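Local coordinates for type IV secretion system protein DotB (Yersinia pseudotuberculosis IP 31758, PDB 6GEF) that probably hydrolyses ATP to help power a type IVb secretion system, as a member of the GspE family that assembles from six subunits, at residues 167-176 and 197-208; 291-300 and 316-325. All blocks are in the same frame, centred on the assembly; numbering follows the deposited sequence.

Interaction 1: 167-176 and 197-208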
# COMPACT_ATOMS: atom_id res chain seq x y z
N PRO A 167 -33.67 10.32 -42.44
CA PRO A 167 -33.62 8.85 -42.47
C PRO A 167 -32.46 8.28 -43.30
O PRO A 167 -31.78 7.36 -42.85
CB PRO A 167 -34.98 8.45 -43.04
CG PRO A 167 -35.87 9.58 -42.67
CD PRO A 167 -35.02 10.82 -42.72
N GLU A 168 -32.22 8.85 -44.49
CA GLU A 168 -31.11 8.39 -45.31
C GLU A 168 -29.79 8.36 -44.52
O GLU A 168 -29.04 7.40 -44.61
CB GLU A 168 -30.97 9.28 -46.55
CG GLU A 168 -30.03 8.73 -47.61
CD GLU A 168 -30.26 9.30 -48.98
OE1 GLU A 168 -31.39 9.76 -49.26
OE2 GLU A 168 -29.31 9.24 -49.79
N LEU A 169 -29.55 9.40 -43.73
CA LEU A 169 -28.29 9.48 -43.01
C LEU A 169 -28.21 8.49 -41.86
O LEU A 169 -27.19 7.83 -41.66
CB LEU A 169 -28.04 10.92 -42.50
CG LEU A 169 -26.74 11.16 -41.77
CD1 LEU A 169 -25.54 10.61 -42.56
CD2 LEU A 169 -26.57 12.67 -41.52
N VAL A 170 -29.30 8.38 -41.09
CA VAL A 170 -29.27 7.49 -39.92
C VAL A 170 -29.25 6.01 -40.34
O VAL A 170 -28.71 5.19 -39.62
CB VAL A 170 -30.46 7.79 -38.98
CG1 VAL A 170 -30.55 9.28 -38.71
CG2 VAL A 170 -31.75 7.27 -39.55
N ASN A 171 -29.81 5.70 -41.52
CA ASN A 171 -29.58 4.39 -42.11
C ASN A 171 -28.09 4.08 -42.23
O ASN A 171 -27.66 2.96 -41.96
CB ASN A 171 -30.27 4.31 -43.47
CG ASN A 171 -31.78 4.24 -43.35
OD1 ASN A 171 -32.33 3.86 -42.31
ND2 ASN A 171 -32.46 4.65 -44.41
N GLN A 172 -27.30 5.07 -42.64
CA GLN A 172 -25.85 4.92 -42.61
C GLN A 172 -25.34 4.65 -41.20
O GLN A 172 -24.39 3.90 -40.99
CB GLN A 172 -25.15 6.13 -43.20
CG GLN A 172 -25.52 6.43 -44.65
CD GLN A 172 -24.72 7.60 -45.21
OE1 GLN A 172 -23.58 7.83 -44.85
NE2 GLN A 172 -25.33 8.34 -46.11
N MET A 173 -26.01 5.25 -40.21
CA MET A 173 -25.56 5.16 -38.81
C MET A 173 -26.11 3.92 -38.08
O MET A 173 -25.90 3.78 -36.90
CB MET A 173 -25.96 6.43 -38.07
CG MET A 173 -25.24 7.67 -38.55
SD MET A 173 -25.64 9.14 -37.58
CE MET A 173 -24.78 8.75 -36.05
N CYS A 174 -26.79 3.03 -38.81
CA CYS A 174 -27.31 1.80 -38.25
C CYS A 174 -26.71 0.58 -38.96
O CYS A 174 -27.43 -0.19 -39.59
CB CYS A 174 -28.85 1.77 -38.35
SG CYS A 174 -29.66 3.10 -37.47
N PRO A 175 -25.40 0.39 -38.84
CA PRO A 175 -24.82 -0.90 -39.23
C PRO A 175 -25.21 -1.98 -38.23
O PRO A 175 -25.34 -1.73 -37.04
CB PRO A 175 -23.31 -0.64 -39.21
CG PRO A 175 -23.15 0.51 -38.25
CD PRO A 175 -24.38 1.36 -38.41
N ASP A 176 -25.38 -3.20 -38.71
CA ASP A 176 -25.49 -4.36 -37.85
C ASP A 176 -24.16 -4.75 -37.24
O ASP A 176 -24.09 -5.83 -36.60
CB ASP A 176 -26.11 -5.54 -38.64
CG ASP A 176 -25.21 -5.99 -39.76
OD1 ASP A 176 -24.07 -5.45 -39.93
OD2 ASP A 176 -25.64 -6.95 -40.46
N ILE A 197 -31.76 8.30 -32.85
CA ILE A 197 -31.37 7.18 -33.71
C ILE A 197 -31.93 5.85 -33.17
O ILE A 197 -32.33 4.98 -33.93
CB ILE A 197 -29.84 7.12 -33.88
CG1 ILE A 197 -29.34 8.32 -34.66
CG2 ILE A 197 -29.44 5.82 -34.57
CD1 ILE A 197 -27.87 8.25 -35.06
N ILE A 198 -31.99 5.71 -31.86
CA ILE A 198 -32.46 4.48 -31.25
C ILE A 198 -34.00 4.35 -31.38
O ILE A 198 -34.51 3.26 -31.62
CB ILE A 198 -32.00 4.37 -29.79
CG1 ILE A 198 -30.50 4.14 -29.72
CG2 ILE A 198 -32.74 3.26 -29.06
CD1 ILE A 198 -29.89 4.11 -28.35
N ARG A 199 -34.73 5.45 -31.22
CA ARG A 199 -36.15 5.44 -31.42
C ARG A 199 -36.47 5.11 -32.88
O ARG A 199 -37.39 4.33 -33.19
CB ARG A 199 -36.78 6.75 -30.99
CG ARG A 199 -36.95 7.78 -32.09
CD ARG A 199 -38.01 8.78 -31.75
NE ARG A 199 -39.37 8.25 -31.91
CZ ARG A 199 -40.46 9.01 -31.93
NH1 ARG A 199 -40.38 10.33 -31.77
NH2 ARG A 199 -41.65 8.47 -32.12
N TYR A 200 -35.77 5.75 -33.82
CA TYR A 200 -35.86 5.36 -35.22
C TYR A 200 -35.62 3.86 -35.40
O TYR A 200 -36.40 3.17 -36.07
CB TYR A 200 -34.86 6.16 -36.06
CG TYR A 200 -34.83 5.75 -37.52
CD1 TYR A 200 -35.88 6.08 -38.39
CD2 TYR A 200 -33.73 5.08 -38.04
CE1 TYR A 200 -35.84 5.71 -39.70
CE2 TYR A 200 -33.69 4.68 -39.35
CZ TYR A 200 -34.75 5.01 -40.20
OH TYR A 200 -34.70 4.68 -41.53
N ILE A 201 -34.57 3.34 -34.77
CA ILE A 201 -34.24 1.93 -34.91
C ILE A 201 -35.40 1.06 -34.45
O ILE A 201 -35.84 0.16 -35.18
CB ILE A 201 -32.94 1.59 -34.15
CG1 ILE A 201 -31.73 1.97 -34.98
CG2 ILE A 201 -32.89 0.11 -33.79
CD1 ILE A 201 -30.41 1.65 -34.30
N MET A 202 -35.92 1.33 -33.27
CA MET A 202 -37.03 0.53 -32.73
C MET A 202 -38.28 0.64 -33.62
O MET A 202 -38.95 -0.35 -33.85
CB MET A 202 -37.36 0.97 -31.31
CG MET A 202 -36.28 0.74 -30.30
SD MET A 202 -36.69 1.37 -28.66
CE MET A 202 -37.84 0.09 -28.14
N GLU A 203 -38.54 1.83 -34.14
CA GLU A 203 -39.82 2.08 -34.81
C GLU A 203 -39.82 1.61 -36.27
O GLU A 203 -40.85 1.18 -36.76
CB GLU A 203 -40.17 3.56 -34.74
CG GLU A 203 -40.61 4.04 -33.37
CD GLU A 203 -40.85 5.53 -33.32
OE1 GLU A 203 -41.51 6.00 -32.37
OE2 GLU A 203 -40.35 6.25 -34.24
N ASN A 204 -38.66 1.63 -36.91
CA ASN A 204 -38.56 1.32 -38.34
C ASN A 204 -37.83 0.01 -38.54
O ASN A 204 -37.28 -0.57 -37.62
CB ASN A 204 -37.83 2.46 -39.07
CG ASN A 204 -38.54 3.78 -39.01
OD1 ASN A 204 -38.84 4.28 -37.92
ND2 ASN A 204 -38.78 4.36 -40.15
N ASP A 205 -37.85 -0.47 -39.78
CA ASP A 205 -37.14 -1.68 -40.17
C ASP A 205 -35.71 -1.25 -40.53
O ASP A 205 -35.46 -0.66 -41.57
CB ASP A 205 -37.83 -2.37 -41.34
CG ASP A 205 -37.17 -3.67 -41.73
OD1 ASP A 205 -36.01 -3.89 -41.38
OD2 ASP A 205 -37.77 -4.48 -42.44
N THR A 206 -34.76 -1.63 -39.68
CA THR A 206 -33.37 -1.24 -39.81
C THR A 206 -32.51 -2.50 -39.70
O THR A 206 -32.92 -3.50 -39.16
CB THR A 206 -32.97 -0.26 -38.69
OG1 THR A 206 -31.56 -0.03 -38.70
CG2 THR A 206 -33.33 -0.79 -37.33
N PRO A 207 -31.28 -2.44 -40.23
CA PRO A 207 -30.32 -3.52 -39.98
C PRO A 207 -30.20 -3.92 -38.50
O PRO A 207 -29.88 -5.06 -38.21
CB PRO A 207 -29.00 -2.95 -40.52
CG PRO A 207 -29.39 -1.96 -41.53
CD PRO A 207 -30.67 -1.36 -41.04
N ILE A 208 -30.44 -2.98 -37.58
CA ILE A 208 -30.27 -3.22 -36.16
C ILE A 208 -31.62 -3.58 -35.57
O ILE A 208 -32.52 -2.75 -35.54
CB ILE A 208 -29.64 -1.99 -35.46
CG1 ILE A 208 -28.18 -1.84 -35.90
CG2 ILE A 208 -29.76 -2.10 -33.95
CD1 ILE A 208 -27.53 -0.59 -35.30
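Y200 reaches across to V170 and N171, and its side chain shows how one residue can serve both an apolar and a polar neighbour. From CB the ring stands anti to the backbone N (chi1 177°), which extends it across the gap to helix 167-172. CG and CD2 come under CG2 of V170, and CE2 lies 3.2 Å from that same methyl, which sits over one ring face; N204 CB covers the opposite face near the rim. P167 CB approaches the far end of the ring obliquely. At the tip, the OH donates to N171 OD1 (2.6 Å). OD1 lies at the ring edge in the plane, whereas the hydroxyl stands tilted 24° from the amide's carbonyl plane.

Deeper in, the terminal methyl of I197, CD1, meets M173 at both CE (3.3 Å) and SD, the two side chains crossing at about a right angle. C174 SG lies against I201 CG1 (3.4 Å) and, more loosely, I197 CG2. Past the helix ends the two chains converge, D176 and I208 coming closest: the P207 ring lies on C174 O, and I208 CD1 reaches C174 CA (3.8 Å). The helices themselves cross at right angles, their axes 10.7 Å apart, while F285 of strand 284-288 also packs on I197, I201 and I208.

The chemistry is thus divided: one tyrosine-to-amide hydrogen bond near the surface fixes where the ring ends, and buried aliphatic and sulfur groups make up most of the interior, so the association probably depends chiefly on the burial of apolar surface.

Interaction 2: 291-300 and 316-325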
# COMPACT_ATOMS: atom_id res chain seq x y z
N GLN A 291 -13.69 17.41 -31.34
CA GLN A 291 -14.33 18.44 -32.15
C GLN A 291 -14.78 17.94 -33.50
O GLN A 291 -15.80 18.39 -34.01
CB GLN A 291 -13.39 19.65 -32.29
CG GLN A 291 -13.42 20.60 -31.11
CD GLN A 291 -12.72 21.91 -31.40
OE1 GLN A 291 -12.64 22.37 -32.56
NE2 GLN A 291 -12.22 22.53 -30.31
N ASN A 292 -14.03 17.04 -34.11
CA ASN A 292 -14.31 16.58 -35.48
C ASN A 292 -13.64 15.24 -35.67
O ASN A 292 -12.80 14.80 -34.89
CB ASN A 292 -13.83 17.59 -36.52
CG ASN A 292 -12.32 17.65 -36.61
OD1 ASN A 292 -11.60 18.06 -35.73
ND2 ASN A 292 -11.82 17.20 -37.78
N CYS A 293 -13.99 14.58 -36.78
CA CYS A 293 -13.68 13.16 -36.96
C CYS A 293 -12.17 12.86 -36.86
O CYS A 293 -11.74 12.09 -36.02
CB CYS A 293 -14.22 12.65 -38.26
SG CYS A 293 -15.91 13.14 -38.64
N SER A 294 -11.39 13.64 -37.61
CA SER A 294 -9.94 13.62 -37.45
C SER A 294 -9.53 13.66 -35.97
O SER A 294 -8.74 12.83 -35.52
CB SER A 294 -9.31 14.80 -38.21
OG SER A 294 -8.15 15.30 -37.53
N ALA A 295 -10.11 14.61 -35.24
CA ALA A 295 -9.73 14.76 -33.84
C ALA A 295 -10.13 13.54 -33.03
O ALA A 295 -9.45 13.20 -32.05
CB ALA A 295 -10.37 16.04 -33.25
N VAL A 296 -11.23 12.88 -33.40
CA VAL A 296 -11.66 11.68 -32.69
C VAL A 296 -10.68 10.56 -32.94
O VAL A 296 -10.29 9.80 -32.03
CB VAL A 296 -13.11 11.34 -32.98
CG1 VAL A 296 -13.70 12.36 -33.93
CG2 VAL A 296 -13.23 9.94 -33.51
N MET A 297 -10.33 10.33 -34.19
CA MET A 297 -9.28 9.36 -34.52
C MET A 297 -8.02 9.63 -33.71
O MET A 297 -7.54 8.78 -32.96
CB MET A 297 -8.98 9.40 -36.01
CG MET A 297 -9.11 8.04 -36.70
SD MET A 297 -10.75 7.37 -36.62
CE MET A 297 -10.48 5.92 -37.71
N ARG A 298 -7.46 10.83 -33.84
CA ARG A 298 -6.31 11.22 -33.03
C ARG A 298 -6.50 10.85 -31.53
O ARG A 298 -5.63 10.24 -30.94
CB ARG A 298 -6.10 12.75 -33.13
CG ARG A 298 -5.38 13.21 -34.34
CD ARG A 298 -3.96 12.63 -34.35
NE ARG A 298 -2.90 13.61 -34.25
CZ ARG A 298 -2.72 14.64 -35.06
NH1 ARG A 298 -3.64 14.91 -36.02
NH2 ARG A 298 -1.63 15.41 -34.91
N ARG A 299 -7.67 11.18 -30.98
CA ARG A 299 -7.85 11.07 -29.57
C ARG A 299 -7.88 9.61 -29.15
O ARG A 299 -7.26 9.20 -28.15
CB ARG A 299 -9.15 11.79 -29.14
CG ARG A 299 -9.60 11.49 -27.70
CD ARG A 299 -9.78 12.77 -26.91
NE ARG A 299 -9.77 12.53 -25.49
CZ ARG A 299 -10.81 12.14 -24.75
NH1 ARG A 299 -11.99 11.89 -25.34
NH2 ARG A 299 -10.66 11.97 -23.44
N LEU A 300 -8.66 8.79 -29.84
CA LEU A 300 -8.70 7.37 -29.54
C LEU A 300 -7.34 6.74 -29.72
O LEU A 300 -6.92 5.90 -28.90
CB LEU A 300 -9.75 6.67 -30.41
CG LEU A 300 -11.20 7.11 -30.26
CD1 LEU A 300 -12.06 6.29 -31.18
CD2 LEU A 300 -11.60 7.06 -28.79
N LEU A 316 -9.14 -0.23 -34.70
CA LEU A 316 -9.98 0.98 -34.72
C LEU A 316 -10.53 1.26 -36.10
O LEU A 316 -11.69 1.65 -36.23
CB LEU A 316 -9.19 2.17 -34.17
CG LEU A 316 -9.92 3.48 -34.08
CD1 LEU A 316 -10.24 3.96 -35.45
CD2 LEU A 316 -11.17 3.34 -33.24
N VAL A 317 -9.72 1.09 -37.13
CA VAL A 317 -10.19 1.31 -38.50
C VAL A 317 -11.20 0.23 -38.90
O VAL A 317 -12.21 0.51 -39.53
CB VAL A 317 -9.01 1.40 -39.48
CG1 VAL A 317 -9.50 1.48 -40.90
CG2 VAL A 317 -8.16 2.61 -39.15
N GLU A 318 -10.90 -1.04 -38.56
CA GLU A 318 -11.74 -2.13 -38.99
C GLU A 318 -13.09 -2.19 -38.25
O GLU A 318 -14.05 -2.73 -38.78
CB GLU A 318 -11.01 -3.46 -38.84
CG GLU A 318 -9.97 -3.72 -39.91
CD GLU A 318 -10.48 -4.55 -41.06
OE1 GLU A 318 -10.77 -3.96 -42.13
OE2 GLU A 318 -10.57 -5.80 -40.88
N THR A 319 -13.15 -1.62 -37.06
CA THR A 319 -14.35 -1.69 -36.24
C THR A 319 -15.21 -0.44 -36.34
O THR A 319 -16.43 -0.51 -36.14
CB THR A 319 -13.99 -1.91 -34.75
OG1 THR A 319 -12.98 -2.91 -34.66
CG2 THR A 319 -15.19 -2.36 -33.98
N THR A 320 -14.61 0.71 -36.67
CA THR A 320 -15.39 1.92 -36.87
C THR A 320 -16.23 1.81 -38.13
O THR A 320 -15.74 1.38 -39.18
CB THR A 320 -14.45 3.12 -36.98
OG1 THR A 320 -13.56 3.15 -35.84
CG2 THR A 320 -15.26 4.42 -37.02
N ARG A 321 -17.51 2.16 -38.03
CA ARG A 321 -18.41 2.17 -39.17
C ARG A 321 -18.85 3.56 -39.60
O ARG A 321 -19.34 3.73 -40.72
CB ARG A 321 -19.64 1.30 -38.89
CG ARG A 321 -19.52 -0.13 -39.40
CD ARG A 321 -18.72 -0.19 -40.70
NE ARG A 321 -19.36 -1.02 -41.72
CZ ARG A 321 -20.16 -0.54 -42.67
NH1 ARG A 321 -20.42 0.78 -42.74
NH2 ARG A 321 -20.70 -1.37 -43.57
N PHE A 322 -18.67 4.57 -38.74
CA PHE A 322 -19.30 5.87 -38.95
C PHE A 322 -18.95 6.81 -37.80
O PHE A 322 -19.06 6.44 -36.63
CB PHE A 322 -20.84 5.73 -39.04
CG PHE A 322 -21.51 6.95 -39.57
CD1 PHE A 322 -21.69 8.03 -38.76
CD2 PHE A 322 -21.99 7.00 -40.88
CE1 PHE A 322 -22.33 9.18 -39.22
CE2 PHE A 322 -22.63 8.14 -41.34
CZ PHE A 322 -22.79 9.22 -40.51
N ILE A 323 -18.56 8.04 -38.14
CA ILE A 323 -18.10 9.01 -37.17
C ILE A 323 -18.85 10.31 -37.41
O ILE A 323 -18.71 10.92 -38.47
CB ILE A 323 -16.57 9.24 -37.23
CG1 ILE A 323 -15.82 7.95 -36.93
CG2 ILE A 323 -16.16 10.40 -36.34
CD1 ILE A 323 -14.49 8.12 -36.22
N MET A 324 -19.63 10.74 -36.41
CA MET A 324 -20.26 12.05 -36.41
C MET A 324 -19.67 12.89 -35.29
O MET A 324 -19.72 12.52 -34.13
CB MET A 324 -21.77 11.90 -36.20
CG MET A 324 -22.56 13.17 -36.49
SD MET A 324 -24.33 12.91 -36.41
CE MET A 324 -24.70 12.53 -38.11
N ALA A 325 -19.07 14.02 -35.66
CA ALA A 325 -18.96 15.17 -34.76
C ALA A 325 -20.11 16.13 -35.00
O ALA A 325 -20.53 16.35 -36.12
CB ALA A 325 -17.63 15.90 -34.99
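The carbonyl oxygen of L316, whose side chain meets M297 and L300, is approached twice by T320. The backbone N of T320 donates to it at 3.1 Å; OG1 of the same threonine is also modelled as a donor, but at a length too short to trust. This closes the last turn of helix 306-319, just before the chain passes into strand 320-330.

L316 holds its CG anti to the backbone N (chi1 -178°), which carries the two methyls toward helix 293-300. CD2 meets L300 CD1 at 3.7 Å, the side chains crossing at about a right angle, and CD1 lies by the M297 thioether, where the detail of the model is doubtful.

Along the strand, I323 buries more surface in this contact than any other residue, its two branches doing different work. CG2 rests 3.5 Å from C293 CB and close to SG, whereas the longer branch, ending in CD1, and the V296 side chain reach toward each other, although the rotation of V296 is doubtful in the model. The same CD1 also lies near the M297 sulfur, whose placement is as uncertain as that of its methyl. Further on, the A325 methyl fits where the chain enters the helix, 3.2 Å from Q291 O and 3.4 Å from CA of N292, the N-cap residue.

No hydrogen bond joins the two segments; the interface is nearly all apolar and buried. R299, on another side of the helix, forms a salt bridge to D315 of the second subunit.

Helix and strand axes pass 8.5 Å apart at 112°, and V296 also touches M181 and A183 of strand 179-183. A helix thus lies across a largely parallel sheet, beside the strand leading into a probable P-loop, as in the RecA-like core of P-loop ATPases.

In the fold
Interactions 1 and 2 follow one another along the chain, and their centres lie about 20 Å apart within the same probable nucleotide-binding domain. They cover opposite faces of the mixed sheet. Alternate residues of strand 320-330 point to opposite sides: F322 and M324 pack on M173 of interaction 1, while I323 and A325 face helix 293-302 in interaction 2. Strand 179-183, next to it, divides its side chains in the same way, V180 and V182 from M181. Helix 187-203, part of interaction 1, follows the probable P-loop. The two contacts therefore sandwich the neighbouring strands 179-183 and 320-330 of the likely ATPase core, while interaction 2 alone also borders a neighbouring subunit.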